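Local coordinates for protein cytosine-specific methyltransferase (Escherichia coli O157:H7 EDL933, PDB 3G7U) that probably transfers a methyl group from S-adenosyl-L-methionine to carbon 5 of cytosine in DNA, as a prophage-encoded DNA C5-methyltransferase, at residues I42-P45 and R46-H49; I244-K248 and N249-S253; T320-E323 and A324-L327; T339-H342 and S343-I347; S350-P353 and I354-E357. One frame throughout, in Å; residues are numbered along the deposited sequence.

Interaction 1 (I42-P45 and R46-H49); sequences INFP and RSLH
With OG anti to its own carbonyl carbon (chi1 -60°), Ser47 turns its hydroxyl back toward Phe44, and His49, whose CG takes the same kind of position (chi1 -70°), carries its imidazole over to the Phe44 carbonyl. These two side chains reach one residue from different points of a tight corner. The corner is a type I beta turn from Phe44 to Ser47, closed by Ser47 N donating to Phe44 O at 3.1 Å (N-H...O 156°). The same oxygen is met by the rim of the imidazole: His49 CE1 lies 3.2 Å from Phe44 O, which sits at the ring edge and in its plane. Ser47 OG approaches Phe44 CB at 3.6 Å, a touch at the root of the aromatic side chain, whose ring continues away from the turn. The polar ends are held elsewhere. Ser47 OG is hydrogen-bonded to Val26 O, and His49 NE2 to His40 ND1. The His40 ring, from the preceding helix, also stacks on Phe44. His40 thus touches both sides of the corner, and its bond to NE2 probably limits rotation of the His49 ring. The turn forms the link from helix 34-43 to strand 48-50 in the beta-alpha-beta unit that starts with strand 25-30, part of the Rossmann-like methyltransferase core. Leu48 opens the strand, its backbone bonded to Lys27 and Ala29 of strand 25-30, while Phe44 packs on Ser16 and Leu17 of helix 14-22.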
loop_
_atom_site.group_PDB
_atom_site.type_symbol
_atom_site.label_atom_id
_atom_site.label_comp_id
_atom_site.label_asym_id
_atom_site.label_seq_id
_atom_site.Cartn_x
_atom_site.Cartn_y
_atom_site.Cartn_z
ATOM N N ILE A 42 8.857 11.780 1.877
ATOM C CA ILE A 42 10.211 11.296 1.536
ATOM C C ILE A 42 10.210 10.566 0.190
ATOM O O ILE A 42 11.127 10.717 -0.621
ATOM C CB ILE A 42 10.773 10.341 2.633
ATOM C CG1 ILE A 42 11.160 11.104 3.913
ATOM C CG2 ILE A 42 12.031 9.618 2.133
ATOM C CD1 ILE A 42 12.157 12.246 3.697
ATOM N N ASN A 43 9.166 9.794 -0.053
ATOM C CA ASN A 43 9.105 8.968 -1.242
ATOM C C ASN A 43 8.423 9.687 -2.393
ATOM O O ASN A 43 8.615 9.337 -3.543
ATOM C CB ASN A 43 8.394 7.665 -0.935
ATOM C CG ASN A 43 9.232 6.775 -0.047
ATOM O OD1 ASN A 43 10.234 6.153 -0.505
ATOM N ND2 ASN A 43 8.898 6.760 1.235
ATOM N N PHE A 44 7.618 10.704 -2.074
ATOM C CA PHE A 44 6.914 11.482 -3.122
ATOM C C PHE A 44 7.207 12.982 -2.932
ATOM O O PHE A 44 6.305 13.760 -2.600
ATOM C CB PHE A 44 5.395 11.239 -3.066
ATOM C CG PHE A 44 5.001 9.825 -3.349
ATOM C CD1 PHE A 44 4.722 9.399 -4.656
ATOM C CD2 PHE A 44 4.983 8.889 -2.308
ATOM C CE1 PHE A 44 4.376 8.042 -4.917
ATOM C CE2 PHE A 44 4.656 7.537 -2.542
ATOM C CZ PHE A 44 4.351 7.114 -3.864
ATOM N N PRO A 45 8.467 13.394 -3.117
ATOM C CA PRO A 45 8.832 14.767 -2.752
ATOM C C PRO A 45 8.173 15.853 -3.574
ATOM O O PRO A 45 8.189 16.999 -3.138
ATOM C CB PRO A 45 10.356 14.809 -2.938
ATOM C CG PRO A 45 10.656 13.710 -3.833
ATOM C CD PRO A 45 9.609 12.652 -3.671
ATOM N N ARG A 46 7.552 15.515 -4.704
ATOM C CA ARG A 46 6.891 16.525 -5.538
ATOM C C ARG A 46 5.376 16.578 -5.368
ATOM O O ARG A 46 4.725 17.436 -5.946
ATOM C CB ARG A 46 7.247 16.354 -7.016
ATOM C CG ARG A 46 8.657 15.839 -7.278
ATOM C CD ARG A 46 9.763 16.890 -7.256
ATOM N NE ARG A 46 10.740 16.652 -8.326
ATOM C CZ ARG A 46 11.699 15.721 -8.329
ATOM N NH1 ARG A 46 11.865 14.878 -7.309
ATOM N NH2 ARG A 46 12.505 15.622 -9.378
ATOM N N SER A 47 4.809 15.670 -4.567
ATOM C CA SER A 47 3.395 15.763 -4.250
ATOM C C SER A 47 3.211 16.790 -3.164
ATOM O O SER A 47 4.114 16.977 -2.363
ATOM C CB SER A 47 2.885 14.406 -3.736
ATOM O OG SER A 47 3.092 13.440 -4.753
ATOM N N LEU A 48 2.055 17.436 -3.107
ATOM C CA LEU A 48 1.738 18.308 -1.990
ATOM C C LEU A 48 1.334 17.420 -0.816
ATOM O O LEU A 48 0.755 16.377 -1.039
ATOM C CB LEU A 48 0.555 19.208 -2.308
ATOM C CG LEU A 48 0.826 20.203 -3.438
ATOM C CD1 LEU A 48 -0.412 21.087 -3.556
ATOM C CD2 LEU A 48 2.025 21.015 -3.048
ATOM N N HIS A 49 1.648 17.843 0.404
ATOM C CA HIS A 49 1.293 17.050 1.603
ATOM C C HIS A 49 0.498 17.854 2.549
ATOM O O HIS A 49 0.938 18.929 2.987
ATOM C CB HIS A 49 2.570 16.503 2.251
ATOM C CG HIS A 49 3.202 15.445 1.427
ATOM N ND1 HIS A 49 4.147 15.712 0.455
ATOM C CD2 HIS A 49 2.929 14.121 1.327
ATOM C CE1 HIS A 49 4.433 14.602 -0.199
ATOM N NE2 HIS A 49 3.701 13.624 0.306
#

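Interaction 2 (I244-K248 and N249-S253); sequences IAKLK and NNIIS
Lys246 O is gripped by two backbone donors, Asn249 N at 2.8 Å and Ile251 N at 3.0 Å, which come to it from opposite faces of its carbonyl plane. Alongside, Asn250 N donates to Leu247 O at 2.9 Å. The pair formed by Ile251 N with Lys246 O and Asn250 N with Leu247 O defines a Schellman motif, and Asn250 is its C-prime residue, with the positive phi (60°) that lets the chain swing out of the helix. Leu247 CA also makes a C-H...O contact with Ile251 O.

Two side-chain contacts flank these backbone bonds. Leu247 and Ile252 lie side by side and point the same way, CD1 of the leucine meeting CG2 of the isoleucine at 3.7 Å. On the other flank the stem of Lys246 runs across Ile251, with Lys246 CB 4.0 Å from Ile251 CB, and Lys246 CD near the CG2 branch.

Further out lie charged partners. Lys246 NZ forms a salt bridge to Glu242, one turn back in the helix, and a cation-pi contact with Trp215. Lys220 NZ donates to both Leu247 O and Asn250 OD1, a positive charge that probably stabilises the end of the helix. The motif brings helix 241-248 directly into strand 251-252, which pairs antiparallel with strand 216-217 through the backbone bonds of Ile252 with Arg216.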
loop_
_atom_site.group_PDB
_atom_site.type_symbol
_atom_site.label_atom_id
_atom_site.label_comp_id
_atom_site.label_asym_id
_atom_site.label_seq_id
_atom_site.Cartn_x
_atom_site.Cartn_y
_atom_site.Cartn_z
ATOM N N ILE A 244 17.721 5.905 -4.030
ATOM C CA ILE A 244 17.937 5.577 -5.437
ATOM C C ILE A 244 19.436 5.438 -5.763
ATOM O O ILE A 244 19.852 4.417 -6.351
ATOM C CB ILE A 244 17.217 6.565 -6.379
ATOM C CG1 ILE A 244 15.700 6.417 -6.234
ATOM C CG2 ILE A 244 17.559 6.274 -7.844
ATOM C CD1 ILE A 244 14.937 7.590 -6.822
ATOM N N ALA A 245 20.220 6.417 -5.309
ATOM C CA ALA A 245 21.689 6.403 -5.391
ATOM C C ALA A 245 22.313 5.185 -4.730
ATOM O O ALA A 245 23.149 4.519 -5.326
ATOM C CB ALA A 245 22.256 7.662 -4.808
ATOM N N LYS A 246 21.883 4.859 -3.514
ATOM C CA LYS A 246 22.411 3.652 -2.845
ATOM C C LYS A 246 22.022 2.370 -3.542
ATOM O O LYS A 246 22.847 1.455 -3.633
ATOM C CB LYS A 246 22.065 3.633 -1.349
ATOM C CG LYS A 246 22.995 4.557 -0.555
ATOM C CD LYS A 246 22.689 4.552 0.930
ATOM C CE LYS A 246 23.807 5.113 1.785
ATOM N NZ LYS A 246 24.002 6.575 1.621
ATOM N N LEU A 247 20.780 2.273 -4.025
ATOM C CA LEU A 247 20.365 1.086 -4.766
ATOM C C LEU A 247 21.269 0.804 -5.977
ATOM O O LEU A 247 21.512 -0.353 -6.305
ATOM C CB LEU A 247 18.916 1.178 -5.211
ATOM C CG LEU A 247 18.354 -0.045 -5.942
ATOM C CD1 LEU A 247 18.565 -1.350 -5.183
ATOM C CD2 LEU A 247 16.874 0.134 -6.269
ATOM N N LYS A 248 21.771 1.861 -6.611
ATOM C CA LYS A 248 22.713 1.722 -7.732
ATOM C C LYS A 248 23.997 1.035 -7.299
ATOM O O LYS A 248 24.652 0.422 -8.125
ATOM C CB LYS A 248 23.045 3.072 -8.369
ATOM C CG LYS A 248 21.988 3.564 -9.335
ATOM C CD LYS A 248 22.204 5.036 -9.732
ATOM C CE LYS A 248 20.978 5.561 -10.497
ATOM N NZ LYS A 248 21.131 6.974 -10.909
ATOM N N ASN A 249 24.317 1.124 -6.002
ATOM C CA ASN A 249 25.440 0.412 -5.403
ATOM C C ASN A 249 25.057 -0.841 -4.625
ATOM O O ASN A 249 25.816 -1.263 -3.757
ATOM C CB ASN A 249 26.216 1.367 -4.503
ATOM C CG ASN A 249 26.934 2.456 -5.310
ATOM O OD1 ASN A 249 27.104 3.581 -4.853
ATOM N ND2 ASN A 249 27.359 2.107 -6.520
ATOM N N ASN A 250 23.890 -1.404 -4.948
ATOM C CA ASN A 250 23.336 -2.626 -4.346
ATOM C C ASN A 250 23.122 -2.509 -2.841
ATOM O O ASN A 250 23.207 -3.500 -2.120
ATOM C CB ASN A 250 24.203 -3.856 -4.653
ATOM C CG ASN A 250 24.365 -4.120 -6.169
ATOM O OD1 ASN A 250 23.725 -3.491 -7.005
ATOM N ND2 ASN A 250 25.203 -5.078 -6.502
ATOM N N ILE A 251 22.796 -1.307 -2.393
ATOM C CA ILE A 251 22.594 -1.023 -0.970
ATOM C C ILE A 251 21.179 -0.523 -0.687
ATOM O O ILE A 251 20.706 0.412 -1.327
ATOM C CB ILE A 251 23.618 0.001 -0.497
ATOM C CG1 ILE A 251 25.023 -0.650 -0.505
ATOM C CG2 ILE A 251 23.315 0.523 0.926
ATOM C CD1 ILE A 251 26.154 0.363 -0.501
ATOM N N ILE A 252 20.529 -1.144 0.292
ATOM C CA ILE A 252 19.135 -0.776 0.613
ATOM C C ILE A 252 18.952 -0.640 2.143
ATOM O O ILE A 252 19.769 -1.127 2.916
ATOM C CB ILE A 252 18.151 -1.768 0.038
ATOM C CG1 ILE A 252 18.200 -3.105 0.814
ATOM C CG2 ILE A 252 18.347 -1.990 -1.529
ATOM C CD1 ILE A 252 17.217 -4.140 0.334
ATOM N N SER A 253 17.902 0.081 2.561
ATOM C CA SER A 253 17.656 0.382 3.984
ATOM C C SER A 253 16.747 -0.703 4.563
ATOM O O SER A 253 16.194 -1.513 3.815
ATOM C CB SER A 253 16.992 1.762 4.146
ATOM O OG SER A 253 15.722 1.797 3.481
#

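Interaction 3 (T320-E323 and A324-L327); sequences TPRE and AARL
Arg322 and Ala325 meet obliquely: the guanidinium brings NH1 to 4.0 Å from Ala325 CB. Arg322 CG points opposite the backbone N (chi1 178°), and the bends at chi2 and chi3 bring NH1 forward, toward Ala325. Arg326, in contrast, is extended from CG to NE, and its CG rests 3.4 Å from Arg322 O. The two arginines have different partners, their NE atoms 6.1 Å apart: Arg322 binds Ser253 O and Phe334 O, whereas Arg326 makes a salt bridge to Asp332 and bonds to Ala196 O and Tyr198 O.

At the start of the helix Thr320 and Glu323 face each other in a capping box. Thr320 OG1 accepts from Glu323 N at 3.0 Å, and Glu323 OE1 accepts from Thr320 N at 2.9 Å, approached from above the carboxylate plane. Arg317 bridges to the same OE1. Helical bonds join the segments, beginning with Ala324 N to Thr320 O at 3.0 Å. Leu327 CG crowds Glu323 O at 3.1 Å.

The Thr-Pro-Arg-Glu run that opens this helix matches part of motif IX of C5-methyltransferases. Helix 321-328 is buried between neighbours: Pro321 and Ala324 lie against helix 340-348, and Arg326 packs on Leu230 and Trp231 of helix 225-231.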
loop_
_atom_site.group_PDB
_atom_site.type_symbol
_atom_site.label_atom_id
_atom_site.label_comp_id
_atom_site.label_asym_id
_atom_site.label_seq_id
_atom_site.Cartn_x
_atom_site.Cartn_y
_atom_site.Cartn_z
ATOM N N THR A 320 12.617 -8.740 9.117
ATOM C CA THR A 320 13.027 -7.368 9.216
ATOM C C THR A 320 11.992 -6.488 8.523
ATOM O O THR A 320 11.156 -6.974 7.745
ATOM C CB THR A 320 14.369 -7.130 8.501
ATOM O OG1 THR A 320 14.182 -7.368 7.115
ATOM C CG2 THR A 320 15.441 -8.059 9.022
ATOM N N PRO A 321 12.006 -5.187 8.828
ATOM C CA PRO A 321 11.104 -4.309 8.059
ATOM C C PRO A 321 11.292 -4.426 6.544
ATOM O O PRO A 321 10.314 -4.372 5.788
ATOM C CB PRO A 321 11.518 -2.904 8.536
ATOM C CG PRO A 321 12.003 -3.105 9.901
ATOM C CD PRO A 321 12.697 -4.478 9.917
ATOM N N ARG A 322 12.532 -4.556 6.080
ATOM C CA ARG A 322 12.718 -4.629 4.630
ATOM C C ARG A 322 12.134 -5.928 4.073
ATOM O O ARG A 322 11.552 -5.934 2.999
ATOM C CB ARG A 322 14.194 -4.487 4.228
ATOM C CG ARG A 322 14.508 -4.606 2.710
ATOM C CD ARG A 322 13.735 -3.627 1.816
ATOM N NE ARG A 322 14.073 -2.241 2.101
ATOM C CZ ARG A 322 13.354 -1.197 1.695
ATOM N NH1 ARG A 322 12.272 -1.377 0.935
ATOM N NH2 ARG A 322 13.748 0.037 2.008
ATOM N N GLU A 323 12.225 -7.010 4.840
ATOM C CA GLU A 323 11.606 -8.271 4.420
ATOM C C GLU A 323 10.094 -8.160 4.348
ATOM O O GLU A 323 9.492 -8.629 3.381
ATOM C CB GLU A 323 12.024 -9.416 5.357
ATOM C CG GLU A 323 13.511 -9.796 5.128
ATOM C CD GLU A 323 14.140 -10.675 6.224
ATOM O OE1 GLU A 323 13.550 -10.834 7.315
ATOM O OE2 GLU A 323 15.276 -11.190 5.998
ATOM N N ALA A 324 9.486 -7.530 5.355
ATOM C CA ALA A 324 8.063 -7.268 5.326
ATOM C C ALA A 324 7.659 -6.402 4.126
ATOM O O ALA A 324 6.607 -6.666 3.483
ATOM C CB ALA A 324 7.628 -6.603 6.619
ATOM N N ALA A 325 8.466 -5.383 3.837
ATOM C CA ALA A 325 8.224 -4.471 2.684
ATOM C C ALA A 325 8.225 -5.268 1.409
ATOM O O ALA A 325 7.357 -5.079 0.544
ATOM C CB ALA A 325 9.286 -3.393 2.603
ATOM N N ARG A 326 9.212 -6.180 1.265
ATOM C CA ARG A 326 9.243 -6.979 0.059
ATOM C C ARG A 326 8.011 -7.866 -0.037
ATOM O O ARG A 326 7.398 -8.006 -1.106
ATOM C CB ARG A 326 10.499 -7.842 0.039
ATOM C CG ARG A 326 11.766 -7.067 -0.180
ATOM C CD ARG A 326 12.746 -7.970 -0.877
ATOM N NE ARG A 326 14.008 -7.322 -1.307
ATOM C CZ ARG A 326 15.062 -8.017 -1.714
ATOM N NH1 ARG A 326 16.194 -7.413 -2.070
ATOM N NH2 ARG A 326 14.975 -9.346 -1.737
ATOM N N LEU A 327 7.640 -8.480 1.065
ATOM C CA LEU A 327 6.515 -9.374 1.023
ATOM C C LEU A 327 5.201 -8.632 0.730
ATOM O O LEU A 327 4.257 -9.216 0.224
ATOM C CB LEU A 327 6.434 -10.125 2.354
ATOM C CG LEU A 327 7.651 -11.042 2.563
ATOM C CD1 LEU A 327 7.634 -11.530 4.021
ATOM C CD2 LEU A 327 7.551 -12.280 1.602
#

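Interaction 4 (T339-H342 and S343-I347); sequences TKWH and SFRQI
In the first turns of helix 340-348, which begins behind the N-cap Thr339, Trp341 and Arg345 are spaced one helical turn apart and form a CH-pi contact on the exposed side. Arg345 CD stands over one face of the indole, 4.0 Å from the centroid of the five-membered ring and offset toward the rim, with Trp341 CE2 its closest ring atom at 3.7 Å. Beyond a bend at chi3 (64°) of Arg345 the guanidinium lies almost parallel to the indole, their planes being 5° apart, and the two side chains run side by side.

On the inner side Phe344 turns the edge of its ring to the backbone: CD1 is only 2.9 Å from Lys340 O, which lies near the ring plane and also accepts from Phe344 N at 3.0 Å. Lys340 CB touches the same edge at CE1, 4.0 Å away. The buried Ser343 OG is within reach of both Thr339 O (2.9 Å) and Lys340 O, its proton not settled between them. On a further face of the helix, Gln346 CG comes to 3.2 Å from His342 O, the acceptor of Gln346 N.

Thr339 OG1 caps the helix by accepting from His342 N at 3.2 Å, and is itself bonded to His337 ND1. The His342 ring, whose face lies over Trp341 CD1, stacks on His35 and meets His337 edge-to-face. Phe344 and Ser343 pack on Pro321 of helix 321-328, Phe344 also on Ala324, while Gln346 NE2 bonds to Thr39 OG1 of helix 34-43.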
loop_
_atom_site.group_PDB
_atom_site.type_symbol
_atom_site.label_atom_id
_atom_site.label_comp_id
_atom_site.label_asym_id
_atom_site.label_seq_id
_atom_site.Cartn_x
_atom_site.Cartn_y
_atom_site.Cartn_z
ATOM N N THR A 339 12.569 3.384 12.568
ATOM C CA THR A 339 12.328 2.429 13.651
ATOM C C THR A 339 11.512 1.272 13.128
ATOM O O THR A 339 10.684 1.479 12.225
ATOM C CB THR A 339 11.517 3.075 14.800
ATOM O OG1 THR A 339 10.253 3.505 14.288
ATOM C CG2 THR A 339 12.254 4.297 15.402
ATOM N N LYS A 340 11.742 0.079 13.691
ATOM C CA LYS A 340 10.987 -1.121 13.349
ATOM C C LYS A 340 9.517 -0.957 13.687
ATOM O O LYS A 340 8.657 -1.331 12.915
ATOM C CB LYS A 340 11.544 -2.336 14.094
ATOM C CG LYS A 340 12.859 -2.843 13.527
ATOM C CD LYS A 340 13.376 -4.027 14.328
ATOM C CE LYS A 340 14.112 -3.572 15.583
ATOM N NZ LYS A 340 15.336 -2.781 15.281
ATOM N N TRP A 341 9.260 -0.390 14.858
ATOM C CA TRP A 341 7.919 -0.151 15.341
ATOM C C TRP A 341 7.069 0.594 14.292
ATOM O O TRP A 341 5.971 0.154 13.935
ATOM C CB TRP A 341 8.011 0.688 16.626
ATOM C CG TRP A 341 6.710 1.227 17.006
ATOM C CD1 TRP A 341 6.222 2.482 16.743
ATOM C CD2 TRP A 341 5.665 0.517 17.652
ATOM N NE1 TRP A 341 4.936 2.595 17.202
ATOM C CE2 TRP A 341 4.572 1.406 17.776
ATOM C CE3 TRP A 341 5.545 -0.787 18.156
ATOM C CZ2 TRP A 341 3.375 1.036 18.379
ATOM C CZ3 TRP A 341 4.356 -1.157 18.759
ATOM C CH2 TRP A 341 3.283 -0.246 18.869
ATOM N N HIS A 342 7.587 1.717 13.809
ATOM C CA HIS A 342 6.836 2.543 12.856
ATOM C C HIS A 342 6.803 1.935 11.475
ATOM O O HIS A 342 5.755 1.918 10.868
ATOM C CB HIS A 342 7.366 3.974 12.802
ATOM C CG HIS A 342 6.999 4.779 14.011
ATOM N ND1 HIS A 342 5.687 4.995 14.380
ATOM C CD2 HIS A 342 7.763 5.388 14.948
ATOM C CE1 HIS A 342 5.661 5.713 15.490
ATOM N NE2 HIS A 342 6.907 5.967 15.853
ATOM N N SER A 343 7.932 1.415 10.998
ATOM C CA SER A 343 7.975 0.888 9.637
ATOM C C SER A 343 7.018 -0.303 9.474
ATOM O O SER A 343 6.325 -0.393 8.472
ATOM C CB SER A 343 9.418 0.563 9.227
ATOM O OG SER A 343 10.016 -0.371 10.130
ATOM N N PHE A 344 6.939 -1.195 10.476
ATOM C CA PHE A 344 6.034 -2.345 10.378
ATOM C C PHE A 344 4.575 -1.926 10.311
ATOM O O PHE A 344 3.781 -2.523 9.562
ATOM C CB PHE A 344 6.234 -3.307 11.550
ATOM C CG PHE A 344 7.371 -4.268 11.352
ATOM C CD1 PHE A 344 8.514 -4.164 12.132
ATOM C CD2 PHE A 344 7.299 -5.258 10.403
ATOM C CE1 PHE A 344 9.565 -5.033 11.971
ATOM C CE2 PHE A 344 8.365 -6.137 10.226
ATOM C CZ PHE A 344 9.488 -6.017 11.000
ATOM N N ARG A 345 4.209 -0.937 11.122
ATOM C CA ARG A 345 2.884 -0.315 11.015
ATOM C C ARG A 345 2.675 0.323 9.643
ATOM O O ARG A 345 1.640 0.072 9.026
ATOM C CB ARG A 345 2.636 0.695 12.138
ATOM C CG ARG A 345 2.339 0.021 13.464
ATOM C CD ARG A 345 2.648 0.946 14.657
ATOM N NE ARG A 345 1.796 2.133 14.683
ATOM C CZ ARG A 345 0.602 2.192 15.274
ATOM N NH1 ARG A 345 0.105 1.123 15.901
ATOM N NH2 ARG A 345 -0.099 3.326 15.240
ATOM N N GLN A 346 3.641 1.098 9.133
ATOM C CA GLN A 346 3.487 1.719 7.802
ATOM C C GLN A 346 3.253 0.691 6.690
ATOM O O GLN A 346 2.408 0.882 5.808
ATOM C CB GLN A 346 4.705 2.569 7.454
ATOM C CG GLN A 346 4.863 3.790 8.399
ATOM C CD GLN A 346 6.083 4.623 8.115
ATOM O OE1 GLN A 346 7.081 4.138 7.643
ATOM N NE2 GLN A 346 5.999 5.900 8.386
ATOM N N ILE A 347 4.037 -0.381 6.734
ATOM C CA ILE A 347 3.906 -1.484 5.786
ATOM C C ILE A 347 2.557 -2.218 5.894
ATOM O O ILE A 347 1.848 -2.372 4.887
ATOM C CB ILE A 347 5.110 -2.453 5.942
ATOM C CG1 ILE A 347 6.369 -1.711 5.531
ATOM C CG2 ILE A 347 4.957 -3.652 4.970
ATOM C CD1 ILE A 347 7.677 -2.338 6.082
#

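Interaction 5 (S350-P353 and I354-E357); sequences SVSP and IVAE
Ser352 reaches into the first turn of the following helix from its CB onward. CB lies against Val355, 3.9 Å from the CG2 branch. Beyond it, OG is placed anti to the backbone nitrogen (chi1 175°), which turns it to the start of the helix: it accepts from Ile354 N at 3.2 Å through a bent bond (N-H...O 137°) and touches Ile354 CB at 3.7 Å. This is an N-cap, and OG has a second partner in Gln328 O, to which it can give its proton while accepting from the helix. The serine thus has two polar partners in a buried place.

The backbone follows the cap into the helix. Ser352 O receives Ala356 N at 2.9 Å in a nearly straight bond, and Pro353 O receives Glu357 N at the same length. A water bonds to Glu357 OE1 at 2.8 Å and, weakly, to Pro353 O, a loose link from the carboxylate to the first turn; OE1 also makes a salt bridge to Lys229. Val351 CG1 closes over Ala356 CB at 4.0 Å.

Ser350 and Val351 belong to a run that matches motif X of the C5-methyltransferases. Helix 353-367 is wedged into the core here: Pro353 and Ala356 press on Leu17 and Leu15 of helix 14-22, and Val351 and Val355 on Phe166 of strand 163-171.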
loop_
_atom_site.group_PDB
_atom_site.type_symbol
_atom_site.label_atom_id
_atom_site.label_comp_id
_atom_site.label_asym_id
_atom_site.label_seq_id
_atom_site.Cartn_x
_atom_site.Cartn_y
_atom_site.Cartn_z
ATOM N N SER A 350 -0.676 -0.563 4.506
ATOM C CA SER A 350 -0.659 -0.168 3.112
ATOM C C SER A 350 -1.375 -1.167 2.223
ATOM O O SER A 350 -1.385 -2.370 2.504
ATOM C CB SER A 350 0.786 -0.013 2.622
ATOM O OG SER A 350 1.392 1.098 3.253
ATOM N N VAL A 351 -1.953 -0.656 1.138
ATOM C CA VAL A 351 -2.324 -1.482 0.011
ATOM C C VAL A 351 -1.010 -1.907 -0.614
ATOM O O VAL A 351 -0.086 -1.086 -0.697
ATOM C CB VAL A 351 -3.090 -0.666 -1.058
ATOM C CG1 VAL A 351 -3.507 -1.559 -2.245
ATOM C CG2 VAL A 351 -4.285 -0.049 -0.464
ATOM N N SER A 352 -0.918 -3.149 -1.096
ATOM C CA SER A 352 0.274 -3.557 -1.907
ATOM C C SER A 352 0.422 -2.677 -3.139
ATOM O O SER A 352 -0.559 -2.543 -3.894
ATOM C CB SER A 352 0.123 -4.992 -2.423
ATOM O OG SER A 352 1.226 -5.239 -3.274
ATOM N N PRO A 353 1.607 -2.080 -3.359
ATOM C CA PRO A 353 1.801 -1.306 -4.588
ATOM C C PRO A 353 1.603 -2.103 -5.886
ATOM O O PRO A 353 1.285 -1.532 -6.926
ATOM C CB PRO A 353 3.245 -0.832 -4.497
ATOM C CG PRO A 353 3.500 -0.701 -3.051
ATOM C CD PRO A 353 2.723 -1.886 -2.408
ATOM N N ILE A 354 1.871 -3.400 -5.833
ATOM C CA ILE A 354 1.725 -4.240 -7.029
ATOM C C ILE A 354 0.235 -4.384 -7.414
ATOM O O ILE A 354 -0.120 -4.201 -8.577
ATOM C CB ILE A 354 2.375 -5.607 -6.764
ATOM C CG1 ILE A 354 3.881 -5.422 -6.601
ATOM C CG2 ILE A 354 1.979 -6.612 -7.886
ATOM C CD1 ILE A 354 4.629 -6.768 -6.231
ATOM N N VAL A 355 -0.615 -4.697 -6.435
ATOM C CA VAL A 355 -2.060 -4.747 -6.604
ATOM C C VAL A 355 -2.595 -3.375 -7.024
ATOM O O VAL A 355 -3.322 -3.268 -8.017
ATOM C CB VAL A 355 -2.758 -5.177 -5.318
ATOM C CG1 VAL A 355 -4.269 -5.072 -5.476
ATOM C CG2 VAL A 355 -2.351 -6.611 -4.942
ATOM N N ALA A 356 -2.192 -2.326 -6.295
ATOM C CA ALA A 356 -2.626 -0.963 -6.632
ATOM C C ALA A 356 -2.285 -0.591 -8.069
ATOM O O ALA A 356 -3.168 -0.076 -8.785
ATOM C CB ALA A 356 -2.034 0.075 -5.633
ATOM N N GLU A 357 -1.063 -0.899 -8.522
ATOM C CA GLU A 357 -0.644 -0.557 -9.885
ATOM C C GLU A 357 -1.533 -1.230 -10.924
ATOM O O GLU A 357 -1.965 -0.603 -11.903
ATOM C CB GLU A 357 0.792 -0.955 -10.164
ATOM C CG GLU A 357 1.279 -0.442 -11.562
ATOM C CD GLU A 357 2.634 -0.980 -11.930
ATOM O OE1 GLU A 357 3.240 -1.693 -11.086
ATOM O OE2 GLU A 357 3.097 -0.686 -13.049
HETATM O O HOH W 1 3.724 -1.623 -8.376
#

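All five are local contacts at turns, helix starts or a helix end that follow one another along the chain, interaction 1 first and interaction 5 last. Interaction 1 belongs to the Rossmann-like sheet, whose outermost strands include 48-50, and its centre is about 18 Å from that of interaction 5, which lies about 5 Å from the centre of the molecule. Interactions 3 and 4 lie on the consecutive helices 321-328 and 340-348, their centres about 10 Å apart, and touch through Pro321. Interaction 2 reaches interaction 3 by the bond of Ser253 O to Arg322 NE. Helix 353-367, entered at interaction 5, packs on helix 14-22 and strand 163-171, bringing the C-terminal part back onto the Rossmann-like core.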